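Local coordinates for protein vinylacetyl-CoA Delta-isomerase (Nitrosopumilus maritimus SCM1, PDB 6VJR) that binds FAD, a [4Fe-4S] cluster and iron, and probably acts as a 4-hydroxybutyryl-CoA dehydratase with vinylacetyl-CoA Delta-isomerase activity, at residues L110-F115 with S352-N357; D118-T123 with E274-S279; H126-E131 with D267-H272; W195-P200 with A212-I217. One frame throughout, in Å; residues are numbered along the deposited sequence.

Contact 1. Residues L110-F115 with S352-N357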
loop_
_atom_site.group_PDB
_atom_site.type_symbol
_atom_site.label_atom_id
_atom_site.label_comp_id
_atom_site.label_asym_id
_atom_site.label_seq_id
_atom_site.Cartn_x
_atom_site.Cartn_y
_atom_site.Cartn_z
ATOM N N LEU A 110 23.716 15.083 -23.749
ATOM C CA LEU A 110 24.675 16.074 -24.239
ATOM C C LEU A 110 24.498 16.375 -25.711
ATOM O O LEU A 110 24.744 17.503 -26.119
ATOM C CB LEU A 110 26.088 15.630 -23.956
ATOM C CG LEU A 110 26.535 15.808 -22.520
ATOM C CD1 LEU A 110 27.782 14.985 -22.269
ATOM C CD2 LEU A 110 26.752 17.287 -22.179
ATOM N N HIS A 111 24.051 15.394 -26.496
ATOM C CA HIS A 111 23.938 15.624 -27.925
ATOM C C HIS A 111 22.964 16.777 -28.196
ATOM O O HIS A 111 23.286 17.725 -28.918
ATOM C CB HIS A 111 23.492 14.337 -28.614
ATOM C CG HIS A 111 23.508 14.398 -30.090
ATOM N ND1 HIS A 111 22.494 15.001 -30.797
ATOM C CD2 HIS A 111 24.403 13.946 -31.006
ATOM C CE1 HIS A 111 22.764 14.874 -32.111
ATOM N NE2 HIS A 111 23.916 14.245 -32.263
ATOM N N SER A 112 21.791 16.745 -27.553
ATOM C CA SER A 112 20.801 17.798 -27.748
ATOM C C SER A 112 21.183 19.088 -27.017
ATOM O O SER A 112 20.959 20.172 -27.533
ATOM C CB SER A 112 19.409 17.353 -27.363
ATOM O OG SER A 112 19.285 17.100 -25.975
ATOM N N THR A 113 21.740 18.983 -25.810
ATOM C CA THR A 113 22.015 20.161 -25.002
ATOM C C THR A 113 23.123 20.996 -25.657
ATOM O O THR A 113 23.006 22.215 -25.761
ATOM C CB THR A 113 22.374 19.768 -23.577
ATOM O OG1 THR A 113 21.315 19.000 -23.008
ATOM C CG2 THR A 113 22.588 21.023 -22.752
ATOM N N THR A 114 24.227 20.371 -26.093
ATOM C CA THR A 114 25.335 21.111 -26.714
ATOM C C THR A 114 24.855 21.877 -27.946
ATOM O O THR A 114 25.304 22.998 -28.199
ATOM C CB THR A 114 26.499 20.194 -27.071
ATOM O OG1 THR A 114 26.030 19.112 -27.869
ATOM C CG2 THR A 114 27.258 19.727 -25.841
ATOM N N PHE A 115 23.980 21.249 -28.740
ATOM C CA PHE A 115 23.410 21.877 -29.915
ATOM C C PHE A 115 22.720 23.191 -29.549
ATOM O O PHE A 115 22.896 24.213 -30.231
ATOM C CB PHE A 115 22.465 20.888 -30.603
ATOM C CG PHE A 115 21.890 21.420 -31.905
ATOM C CD1 PHE A 115 20.800 22.274 -31.901
ATOM C CD2 PHE A 115 22.403 21.019 -33.129
ATOM C CE1 PHE A 115 20.232 22.694 -33.075
ATOM C CE2 PHE A 115 21.846 21.473 -34.308
ATOM C CZ PHE A 115 20.766 22.311 -34.278
ATOM N N SER A 352 18.698 18.701 -32.340
ATOM C CA SER A 352 19.953 18.115 -32.818
ATOM C C SER A 352 19.783 16.838 -33.650
ATOM O O SER A 352 20.750 16.377 -34.259
ATOM C CB SER A 352 20.845 17.813 -31.640
ATOM O OG SER A 352 20.317 16.763 -30.852
ATOM N N GLY A 353 18.591 16.219 -33.589
ATOM C CA GLY A 353 18.303 14.980 -34.284
ATOM C C GLY A 353 18.122 13.781 -33.360
ATOM O O GLY A 353 17.530 12.780 -33.777
ATOM N N VAL A 354 18.677 13.860 -32.142
ATOM C CA VAL A 354 18.506 12.789 -31.170
ATOM C C VAL A 354 17.041 12.739 -30.721
ATOM O O VAL A 354 16.378 13.758 -30.638
ATOM C CB VAL A 354 19.459 12.920 -29.958
ATOM C CG1 VAL A 354 19.158 14.149 -29.113
ATOM C CG2 VAL A 354 19.483 11.688 -29.083
ATOM N N TYR A 355 16.548 11.540 -30.415
ATOM C CA TYR A 355 15.239 11.330 -29.806
ATOM C C TYR A 355 15.368 11.341 -28.279
ATOM O O TYR A 355 16.313 10.767 -27.715
ATOM C CB TYR A 355 14.581 10.036 -30.296
ATOM C CG TYR A 355 13.838 10.232 -31.603
ATOM C CD1 TYR A 355 14.502 10.630 -32.758
ATOM C CD2 TYR A 355 12.458 10.072 -31.672
ATOM C CE1 TYR A 355 13.801 10.886 -33.925
ATOM C CE2 TYR A 355 11.754 10.323 -32.828
ATOM C CZ TYR A 355 12.431 10.734 -33.958
ATOM O OH TYR A 355 11.776 10.982 -35.125
ATOM N N LEU A 356 14.428 12.029 -27.636
ATOM C CA LEU A 356 14.277 12.060 -26.179
ATOM C C LEU A 356 12.983 11.355 -25.800
ATOM O O LEU A 356 11.923 11.621 -26.358
ATOM C CB LEU A 356 14.271 13.532 -25.758
ATOM C CG LEU A 356 14.115 13.805 -24.258
ATOM C CD1 LEU A 356 15.360 13.350 -23.512
ATOM C CD2 LEU A 356 13.855 15.244 -23.988
ATOM N N ASN A 357 13.052 10.458 -24.819
ATOM C CA ASN A 357 11.884 9.770 -24.324
ATOM C C ASN A 357 10.963 10.743 -23.578
ATOM O O ASN A 357 11.324 11.865 -23.229
ATOM C CB ASN A 357 12.309 8.633 -23.396
ATOM C CG ASN A 357 13.135 9.165 -22.257
ATOM O OD1 ASN A 357 14.244 9.674 -22.432
ATOM N ND2 ASN A 357 12.589 9.066 -21.066
HETATM O O HOH W 1 18.759 19.899 -29.489
#

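Contact 2. Residues D118-T123 with E274-S279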
loop_
_atom_site.group_PDB
_atom_site.type_symbol
_atom_site.label_atom_id
_atom_site.label_comp_id
_atom_site.label_asym_id
_atom_site.label_seq_id
_atom_site.Cartn_x
_atom_site.Cartn_y
_atom_site.Cartn_z
ATOM N N ASP A 118 25.071 26.075 -28.419
ATOM C CA ASP A 118 25.712 26.665 -29.589
ATOM C C ASP A 118 24.750 27.577 -30.349
ATOM O O ASP A 118 25.159 28.643 -30.833
ATOM C CB ASP A 118 26.264 25.603 -30.523
ATOM C CG ASP A 118 27.447 24.805 -29.989
ATOM O OD1 ASP A 118 27.993 25.170 -28.894
ATOM O OD2 ASP A 118 27.831 23.821 -30.669
ATOM N N GLU A 119 23.494 27.138 -30.463
ATOM C CA GLU A 119 22.442 27.910 -31.118
ATOM C C GLU A 119 22.345 29.299 -30.487
ATOM O O GLU A 119 22.216 30.282 -31.195
ATOM C CB GLU A 119 21.154 27.086 -31.098
ATOM C CG GLU A 119 19.968 27.654 -31.863
ATOM C CD GLU A 119 18.791 26.688 -31.749
ATOM O OE1 GLU A 119 18.494 26.173 -30.630
ATOM O OE2 GLU A 119 18.192 26.411 -32.798
ATOM N N LYS A 120 22.440 29.387 -29.154
ATOM C CA LYS A 120 22.334 30.668 -28.477
ATOM C C LYS A 120 23.663 31.437 -28.486
ATOM O O LYS A 120 23.668 32.651 -28.693
ATOM C CB LYS A 120 21.854 30.448 -27.040
ATOM C CG LYS A 120 21.745 31.739 -26.263
ATOM C CD LYS A 120 21.243 31.574 -24.846
ATOM C CE LYS A 120 21.260 32.903 -24.135
ATOM N NZ LYS A 120 20.870 32.694 -22.732
ATOM N N HIS A 121 24.782 30.738 -28.241
ATOM C CA HIS A 121 26.034 31.388 -27.884
ATOM C C HIS A 121 27.016 31.472 -29.064
ATOM O O HIS A 121 27.998 32.204 -29.018
ATOM C CB HIS A 121 26.650 30.707 -26.668
ATOM C CG HIS A 121 25.949 30.997 -25.394
ATOM N ND1 HIS A 121 26.211 32.136 -24.664
ATOM C CD2 HIS A 121 24.988 30.343 -24.744
ATOM C CE1 HIS A 121 25.424 32.146 -23.588
ATOM N NE2 HIS A 121 24.676 31.070 -23.619
ATOM N N GLY A 122 26.782 30.707 -30.127
ATOM C CA GLY A 122 27.707 30.744 -31.239
ATOM C C GLY A 122 29.000 29.976 -30.940
ATOM O O GLY A 122 29.989 30.176 -31.628
ATOM N N THR A 123 28.942 29.054 -29.968
ATOM C CA THR A 123 30.052 28.201 -29.556
ATOM C C THR A 123 30.085 26.942 -30.426
ATOM O O THR A 123 29.283 26.795 -31.341
ATOM C CB THR A 123 29.880 27.912 -28.062
ATOM O OG1 THR A 123 28.502 27.622 -27.849
ATOM C CG2 THR A 123 30.168 29.143 -27.212
ATOM N N GLU A 274 28.091 28.643 -19.453
ATOM C CA GLU A 274 26.717 28.898 -19.866
ATOM C C GLU A 274 25.762 28.254 -18.855
ATOM O O GLU A 274 25.107 27.240 -19.107
ATOM C CB GLU A 274 26.512 28.370 -21.279
ATOM C CG GLU A 274 27.460 28.980 -22.309
ATOM C CD GLU A 274 28.803 28.297 -22.480
ATOM O OE1 GLU A 274 29.045 27.223 -21.865
ATOM O OE2 GLU A 274 29.624 28.870 -23.266
ATOM N N TYR A 275 25.725 28.872 -17.681
ATOM C CA TYR A 275 25.063 28.342 -16.509
ATOM C C TYR A 275 23.581 28.081 -16.731
ATOM O O TYR A 275 23.023 27.213 -16.068
ATOM C CB TYR A 275 25.253 29.326 -15.351
ATOM C CG TYR A 275 24.679 30.700 -15.589
ATOM C CD1 TYR A 275 23.370 30.991 -15.230
ATOM C CD2 TYR A 275 25.443 31.699 -16.160
ATOM C CE1 TYR A 275 22.826 32.235 -15.455
ATOM C CE2 TYR A 275 24.917 32.955 -16.378
ATOM C CZ TYR A 275 23.607 33.213 -16.036
ATOM O OH TYR A 275 23.163 34.469 -16.289
ATOM N N GLU A 276 22.955 28.869 -17.607
ATOM C CA GLU A 276 21.533 28.742 -17.860
ATOM C C GLU A 276 21.174 27.416 -18.524
ATOM O O GLU A 276 19.987 27.090 -18.569
ATOM C CB GLU A 276 20.997 29.932 -18.655
ATOM C CG GLU A 276 21.400 29.959 -20.120
ATOM C CD GLU A 276 22.754 30.538 -20.521
ATOM O OE1 GLU A 276 22.793 30.978 -21.702
ATOM O OE2 GLU A 276 23.744 30.547 -19.718
ATOM N N PHE A 277 22.168 26.657 -19.037
ATOM C CA PHE A 277 21.887 25.378 -19.673
ATOM C C PHE A 277 22.126 24.204 -18.739
ATOM O O PHE A 277 21.866 23.069 -19.132
ATOM C CB PHE A 277 22.685 25.185 -20.969
ATOM C CG PHE A 277 22.150 26.041 -22.098
ATOM C CD1 PHE A 277 21.162 25.542 -22.931
ATOM C CD2 PHE A 277 22.636 27.330 -22.328
ATOM C CE1 PHE A 277 20.689 26.308 -23.987
ATOM C CE2 PHE A 277 22.148 28.096 -23.376
ATOM C CZ PHE A 277 21.173 27.592 -24.187
ATOM N N ALA A 278 22.589 24.460 -17.521
ATOM C CA ALA A 278 22.777 23.360 -16.586
ATOM C C ALA A 278 21.468 22.615 -16.314
ATOM O O ALA A 278 21.451 21.379 -16.304
ATOM C CB ALA A 278 23.412 23.808 -15.292
ATOM N N SER A 279 20.373 23.354 -16.110
ATOM C CA SER A 279 19.092 22.730 -15.804
ATOM C C SER A 279 18.621 21.893 -16.996
ATOM O O SER A 279 18.106 20.801 -16.812
ATOM C CB SER A 279 18.068 23.756 -15.383
ATOM O OG SER A 279 17.864 24.687 -16.432
#

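Contact 3. Residues H126-E131 with D267-H272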
loop_
_atom_site.group_PDB
_atom_site.type_symbol
_atom_site.label_atom_id
_atom_site.label_comp_id
_atom_site.label_asym_id
_atom_site.label_seq_id
_atom_site.Cartn_x
_atom_site.Cartn_y
_atom_site.Cartn_z
ATOM N N HIS A 126 28.897 21.438 -29.670
ATOM C CA HIS A 126 28.287 20.315 -30.369
ATOM C C HIS A 126 29.308 19.664 -31.308
ATOM O O HIS A 126 29.371 18.436 -31.361
ATOM C CB HIS A 126 27.006 20.759 -31.085
ATOM C CG HIS A 126 26.197 19.650 -31.591
ATOM N ND1 HIS A 126 25.584 18.772 -30.727
ATOM C CD2 HIS A 126 25.885 19.246 -32.834
ATOM C CE1 HIS A 126 24.931 17.835 -31.436
ATOM N NE2 HIS A 126 25.103 18.116 -32.732
ATOM N N LYS A 127 30.082 20.467 -32.061
ATOM C CA LYS A 127 31.132 19.954 -32.948
ATOM C C LYS A 127 32.181 19.176 -32.162
ATOM O O LYS A 127 32.526 18.039 -32.519
ATOM C CB LYS A 127 31.793 21.090 -33.751
ATOM C CG LYS A 127 30.893 21.766 -34.762
ATOM C CD LYS A 127 31.495 22.928 -35.554
ATOM C CE LYS A 127 30.490 24.002 -35.949
ATOM N NZ LYS A 127 30.023 24.809 -34.804
ATOM N N ARG A 128 32.616 19.760 -31.028
ATOM C CA ARG A 128 33.529 19.076 -30.129
ATOM C C ARG A 128 32.922 17.752 -29.674
ATOM O O ARG A 128 33.594 16.707 -29.695
ATOM C CB ARG A 128 33.830 19.968 -28.930
ATOM C CG ARG A 128 34.662 21.192 -29.247
ATOM C CD ARG A 128 34.716 21.981 -27.960
ATOM N NE ARG A 128 35.461 23.224 -28.133
ATOM C CZ ARG A 128 35.606 24.157 -27.206
ATOM N NH1 ARG A 128 36.250 25.300 -27.450
ATOM N NH2 ARG A 128 35.121 23.961 -26.035
ATOM N N PHE A 129 31.656 17.802 -29.216
ATOM C CA PHE A 129 31.013 16.609 -28.728
ATOM C C PHE A 129 30.908 15.518 -29.799
ATOM O O PHE A 129 31.182 14.353 -29.516
ATOM C CB PHE A 129 29.681 16.988 -28.074
ATOM C CG PHE A 129 29.011 15.747 -27.520
ATOM C CD1 PHE A 129 29.533 15.072 -26.425
ATOM C CD2 PHE A 129 27.885 15.221 -28.125
ATOM C CE1 PHE A 129 28.927 13.917 -25.977
ATOM C CE2 PHE A 129 27.256 14.095 -27.623
ATOM C CZ PHE A 129 27.792 13.437 -26.577
ATOM N N LEU A 130 30.534 15.864 -31.020
ATOM C CA LEU A 130 30.449 14.860 -32.070
ATOM C C LEU A 130 31.806 14.205 -32.356
ATOM O O LEU A 130 31.868 12.991 -32.639
ATOM C CB LEU A 130 29.852 15.458 -33.347
ATOM C CG LEU A 130 28.376 15.842 -33.272
ATOM C CD1 LEU A 130 27.941 16.482 -34.560
ATOM C CD2 LEU A 130 27.515 14.609 -32.935
ATOM N N GLU A 131 32.896 14.992 -32.325
ATOM C CA GLU A 131 34.210 14.394 -32.519
ATOM C C GLU A 131 34.506 13.408 -31.391
ATOM O O GLU A 131 35.127 12.373 -31.622
ATOM C CB GLU A 131 35.319 15.436 -32.652
ATOM C CG GLU A 131 35.161 16.313 -33.879
ATOM C CD GLU A 131 35.505 15.613 -35.174
ATOM O OE1 GLU A 131 35.184 16.249 -36.178
ATOM O OE2 GLU A 131 36.102 14.506 -35.224
ATOM N N ASP A 267 39.145 20.700 -26.586
ATOM C CA ASP A 267 38.392 19.806 -27.449
ATOM C C ASP A 267 37.516 18.837 -26.656
ATOM O O ASP A 267 36.668 18.170 -27.235
ATOM C CB ASP A 267 39.287 18.971 -28.346
ATOM C CG ASP A 267 40.395 18.224 -27.624
ATOM O OD1 ASP A 267 41.452 18.820 -27.378
ATOM O OD2 ASP A 267 40.197 17.061 -27.302
ATOM N N LYS A 268 37.735 18.735 -25.349
ATOM C CA LYS A 268 36.955 17.841 -24.507
ATOM C C LYS A 268 36.041 18.633 -23.576
ATOM O O LYS A 268 35.468 18.055 -22.651
ATOM C CB LYS A 268 37.886 16.900 -23.728
ATOM C CG LYS A 268 38.763 15.967 -24.534
ATOM C CD LYS A 268 38.015 14.860 -25.233
ATOM C CE LYS A 268 38.874 13.871 -25.937
ATOM N NZ LYS A 268 39.469 14.483 -27.107
ATOM N N VAL A 269 35.934 19.956 -23.791
ATOM C CA VAL A 269 35.056 20.808 -22.983
ATOM C C VAL A 269 33.745 21.049 -23.748
ATOM O O VAL A 269 33.756 21.571 -24.863
ATOM C CB VAL A 269 35.746 22.139 -22.636
ATOM C CG1 VAL A 269 34.812 23.181 -22.047
ATOM C CG2 VAL A 269 36.949 21.932 -21.735
ATOM N N PHE A 270 32.620 20.654 -23.139
ATOM C CA PHE A 270 31.324 20.694 -23.793
ATOM C C PHE A 270 30.378 21.747 -23.195
ATOM O O PHE A 270 29.235 21.872 -23.641
ATOM C CB PHE A 270 30.699 19.300 -23.814
ATOM C CG PHE A 270 31.590 18.163 -24.290
ATOM C CD1 PHE A 270 32.399 18.324 -25.411
ATOM C CD2 PHE A 270 31.625 16.948 -23.621
ATOM C CE1 PHE A 270 33.226 17.304 -25.837
ATOM C CE2 PHE A 270 32.441 15.927 -24.073
ATOM C CZ PHE A 270 33.231 16.106 -25.180
ATOM N N MET A 271 30.827 22.475 -22.175
ATOM C CA MET A 271 30.115 23.597 -21.583
ATOM C C MET A 271 31.160 24.351 -20.770
ATOM O O MET A 271 31.912 23.735 -20.014
ATOM C CB MET A 271 28.988 23.145 -20.638
ATOM C CG MET A 271 28.285 24.291 -19.832
ATOM S SD MET A 271 27.222 23.712 -18.511
ATOM C CE MET A 271 25.852 23.145 -19.527
ATOM N N HIS A 272 31.142 25.671 -20.878
ATOM C CA HIS A 272 32.134 26.502 -20.215
ATOM C C HIS A 272 31.501 27.848 -19.849
ATOM O O HIS A 272 31.666 28.816 -20.577
ATOM C CB HIS A 272 33.362 26.673 -21.117
ATOM C CG HIS A 272 34.410 27.587 -20.561
ATOM N ND1 HIS A 272 34.828 27.579 -19.255
ATOM C CD2 HIS A 272 35.082 28.592 -21.133
ATOM C CE1 HIS A 272 35.758 28.505 -19.067
ATOM N NE2 HIS A 272 35.909 29.146 -20.177
HETATM O O HOH W 2 36.351 16.871 -29.512
#

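Contact 4. Residues W195-P200 with A212-I217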
loop_
_atom_site.group_PDB
_atom_site.type_symbol
_atom_site.label_atom_id
_atom_site.label_comp_id
_atom_site.label_asym_id
_atom_site.label_seq_id
_atom_site.Cartn_x
_atom_site.Cartn_y
_atom_site.Cartn_z
ATOM N N TRP A 195 36.711 6.650 -20.290
ATOM C CA TRP A 195 36.490 8.081 -20.181
ATOM C C TRP A 195 35.360 8.329 -19.194
ATOM O O TRP A 195 34.460 7.502 -19.097
ATOM C CB TRP A 195 36.107 8.707 -21.515
ATOM C CG TRP A 195 37.223 8.672 -22.517
ATOM C CD1 TRP A 195 37.605 7.652 -23.329
ATOM C CD2 TRP A 195 38.130 9.751 -22.769
ATOM N NE1 TRP A 195 38.688 8.026 -24.085
ATOM C CE2 TRP A 195 39.030 9.310 -23.759
ATOM C CE3 TRP A 195 38.233 11.058 -22.288
ATOM C CZ2 TRP A 195 40.046 10.122 -24.237
ATOM C CZ3 TRP A 195 39.249 11.852 -22.748
ATOM C CH2 TRP A 195 40.133 11.390 -23.718
ATOM N N ILE A 196 35.397 9.494 -18.557
ATOM C CA ILE A 196 34.369 9.945 -17.626
ATOM C C ILE A 196 33.964 11.361 -18.036
ATOM O O ILE A 196 34.843 12.210 -18.289
ATOM C CB ILE A 196 34.923 9.910 -16.205
ATOM C CG1 ILE A 196 35.247 8.449 -15.800
ATOM C CG2 ILE A 196 33.928 10.549 -15.252
ATOM C CD1 ILE A 196 36.183 8.306 -14.633
ATOM N N ILE A 197 32.646 11.586 -18.195
ATOM C CA ILE A 197 32.125 12.903 -18.523
ATOM C C ILE A 197 31.603 13.571 -17.252
ATOM O O ILE A 197 30.645 13.107 -16.639
ATOM C CB ILE A 197 31.020 12.829 -19.591
ATOM C CG1 ILE A 197 31.485 12.108 -20.872
ATOM C CG2 ILE A 197 30.583 14.249 -19.927
ATOM C CD1 ILE A 197 30.416 11.899 -21.903
ATOM N N LEU A 198 32.246 14.677 -16.877
ATOM C CA LEU A 198 31.835 15.472 -15.734
ATOM C C LEU A 198 30.695 16.388 -16.178
ATOM O O LEU A 198 30.811 17.037 -17.215
ATOM C CB LEU A 198 33.010 16.337 -15.263
ATOM C CG LEU A 198 34.295 15.593 -14.904
ATOM C CD1 LEU A 198 35.391 16.572 -14.599
ATOM C CD2 LEU A 198 34.056 14.607 -13.765
ATOM N N MET A 199 29.666 16.526 -15.328
ATOM C CA MET A 199 28.500 17.340 -15.662
ATOM C C MET A 199 27.952 17.977 -14.395
ATOM O O MET A 199 27.981 17.346 -13.358
ATOM C CB MET A 199 27.362 16.494 -16.262
ATOM C CG MET A 199 27.686 15.758 -17.555
ATOM S SD MET A 199 26.410 14.579 -18.073
ATOM C CE MET A 199 26.778 13.232 -16.930
ATOM N N PRO A 200 27.427 19.209 -14.464
ATOM C CA PRO A 200 26.803 19.843 -13.301
ATOM C C PRO A 200 25.555 19.079 -12.880
ATOM O O PRO A 200 24.889 18.449 -13.702
ATOM C CB PRO A 200 26.525 21.263 -13.744
ATOM C CG PRO A 200 26.544 21.166 -15.250
ATOM C CD PRO A 200 27.381 20.032 -15.675
ATOM N N ALA A 212 29.634 25.837 -14.070
ATOM C CA ALA A 212 29.016 25.460 -15.326
ATOM C C ALA A 212 30.072 24.858 -16.260
ATOM O O ALA A 212 30.565 25.493 -17.200
ATOM C CB ALA A 212 28.308 26.635 -15.957
ATOM N N ILE A 213 30.502 23.636 -15.931
ATOM C CA ILE A 213 31.558 22.937 -16.661
ATOM C C ILE A 213 31.084 21.522 -16.979
ATOM O O ILE A 213 30.663 20.764 -16.102
ATOM C CB ILE A 213 32.888 22.944 -15.883
ATOM C CG1 ILE A 213 34.000 22.178 -16.608
ATOM C CG2 ILE A 213 32.718 22.462 -14.445
ATOM C CD1 ILE A 213 34.408 22.784 -17.938
ATOM N N VAL A 214 31.178 21.181 -18.270
ATOM C CA VAL A 214 31.092 19.815 -18.742
ATOM C C VAL A 214 32.383 19.486 -19.460
ATOM O O VAL A 214 32.784 20.225 -20.360
ATOM C CB VAL A 214 29.914 19.575 -19.709
ATOM C CG1 VAL A 214 29.936 18.137 -20.259
ATOM C CG2 VAL A 214 28.582 19.896 -19.021
ATOM N N GLY A 215 32.981 18.355 -19.115
ATOM C CA GLY A 215 34.190 17.933 -19.812
ATOM C C GLY A 215 34.453 16.453 -19.656
ATOM O O GLY A 215 34.103 15.869 -18.637
ATOM N N ALA A 216 35.081 15.871 -20.684
ATOM C CA ALA A 216 35.440 14.463 -20.683
ATOM C C ALA A 216 36.906 14.336 -20.285
ATOM O O ALA A 216 37.784 15.004 -20.842
ATOM C CB ALA A 216 35.215 13.920 -22.031
ATOM N N ILE A 217 37.163 13.409 -19.374
ATOM C CA ILE A 217 38.509 13.129 -18.929
ATOM C C ILE A 217 38.775 11.638 -19.100
ATOM O O ILE A 217 37.885 10.805 -18.878
ATOM C CB ILE A 217 38.753 13.576 -17.485
ATOM C CG1 ILE A 217 37.899 12.859 -16.483
ATOM C CG2 ILE A 217 38.579 15.076 -17.346
ATOM C CD1 ILE A 217 38.276 13.129 -15.046
#

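Contact 1. Residues L110-F115 with S352-N357
Ser352 plugs the groove between His111, Ser112 and Phe115 on one side of helix 101-121. The tight part is on the side of His111 and Ser112. Ser352 OG meets the ring edge of His111 in a hydrogen bond of 2.8 Å to ND1, near the ring plane; either atom could be the donor. OG sits between the backbone N and carbonyl carbon of Ser352 (chi1 68°), which turns it to the helix, where it also lies 3.3 Å from Ser112 CA. Val354 continues the packed patch, CG1 lying 3.7 Å from Ser112 CB. Ser112 OG itself turns elsewhere, to Arg284. Residues 352-354 belong to the loop joining the antiparallel strands 348-349 and 355-356, so the contact joins a helix of the N-terminal family region to a hairpin loop of the C-terminal region, which is related to the acyl-CoA dehydrogenases. The Phe115 flank, one turn on, is more open, both Phe115 and Ser352 being partly exposed. Here Ser352 CA makes a CH-pi contact over the ring face, 4.0 Å from the Phe115 centroid. Phe115 CB touches Ser352 CB at 3.6 Å. Alongside, a water bridges the backbones, donating to Ser112 O and accepting from Ser352 N at 3.1 Å.

Contact 2. Residues D118-T123 with E274-S279
Glu276 OE1 takes two donors from the end of helix 101-121, Lys120 and His121, in a salt bridge and a His-carboxylate hydrogen bond that tie this helix end to the turn leading into helix 278-292. The histidine bond, NE2 to OE1, is 2.7 Å long with an N-H...O angle of 160°; OE1 lies nearly in the ring plane and is met on its syn side, somewhat out of the carboxylate plane. Lys120 NZ comes in at 2.8 Å from OE1, from above the carboxylate plane and from the face opposite to the histidine, so one oxygen is gripped from two sides. The lysine reaches this far because its chain is extended throughout, while the Glu276 chain bends at chi2 (-84°).

Behind this polar centre the His121 ring is backed on one face and at its edge. Glu274 CG sits over the centre of that face, 3.7 Å from the centroid, and Phe277 CE2 lies at the ring edge, 3.9 Å from His121 CD2. The same CE2 is 3.9 Å from Lys120 CD, which approaches the phenylalanine at its rim.

Farther out, the Glu274 carboxylate is held by Tyr125 OH and by His272 N. Gly122, with positive phi, follows the last helical residue, and beyond it Thr123 OG1 donates to Asp118 OD1 at 2.7 Å.

Contact 3. Residues H126-E131 with D267-H272
A T-shaped phenylalanine pair and an arginine-to-carbonyl hydrogen bond join helix 125-139 to strand 269-272, outermost in its sheet within this chain, at the classic beta bulge where Phe270 and Met271 both face Val214. The Phe129 ring points its edge at the face of Phe270, with centroids 5.3 Å apart and planes at 83°. CD1 does the touching, 3.8 Å from Phe270 CE2 and offset toward the rim of that face. The other face of Phe270 is covered by the carbonyl oxygen of Lys268, so the ring is sandwiched between its own chain and the helix. Its CE1 reaches the helix backbone at Phe129 CA, 3.7 Å away.

Beside the rings, Arg128 reaches out alongside Val269, its chain extended from CG to NE. NH2 donates to Val269 O at 3.0 Å with an N-H...O angle of 163°; the oxygen lies in the guanidinium plane, whereas the nitrogen stands tilted from the carbonyl plane. A leucine in place of Arg128 would probably leave Val269 O without this donor and the strand less firmly tied to the helix. A water donates to both Arg128 O and Asp267 O, the latter at 2.6 Å, linking the helix to the 3-10 segment 267-268.

The phenylalanine pair lies between layers: Phe129 also packs on Met107 and Leu110 of helix 101-121, while Phe270 rests on Val214 and Ala216 of strand 213-218.

Contact 4. Residues W195-P200 with A212-I217
Ile196 and Ile217 form an antiparallel hydrogen-bonded pair in the four-stranded mixed sheet, where strands 195-198 and 213-218 lie side by side in the middle. Four backbone bonds join the segments, two between Ile196 and Ile217 and two between Leu198 and Gly215, the longest from Gly215 N to Leu198 O at 3.2 Å. On one face Ile197 fills the hollow over the small Ala216, its CG1 4.3 Å from Ala216 CB, and leans its CG2 on Val214 CG1. On the other face Leu198 lies beside Gly215, which has no side chain, and the leucine reaches over toward Ile217, CD1 to CG2 4.5 Å. At one end the benzo edge of Trp195 (CE3, CZ3) comes up against the Ala216-Ile217 backbone, with Ala216 O at the ring edge near its plane and CE3 3.3 Å from Ile217 C. Replacing Trp195 with an alanine would probably open a gap beside Ala216 and Ile217 and take away an edge-to-face partner of Phe132. At the other end Pro200 fits against a branch of Val214 that it meets at about a right angle, its CD 3.6 Å from Val214 CG2.

All four contacts gather round helix 101-121 and the four-stranded sheet, with centres 10 to 17 Å apart. Contacts 1 and 2 share that helix; contact 3 uses the next helix, 125-139, and meets contact 4 in the sheet, where Phe270 N bonds to Val214 O. Along the chain they close like brackets, contact 4 innermost, then 3, 2 and 1. Leu110 packs on Ile197 and Val214, linking contact 1 to contact 4, and His126 bonds to Thr114 and Asp118, tying contact 3 to contacts 1 and 2. Helices and sheet thus form one block, with the side chain of Met199 in contact 4 about 6 Å from the bound FAD.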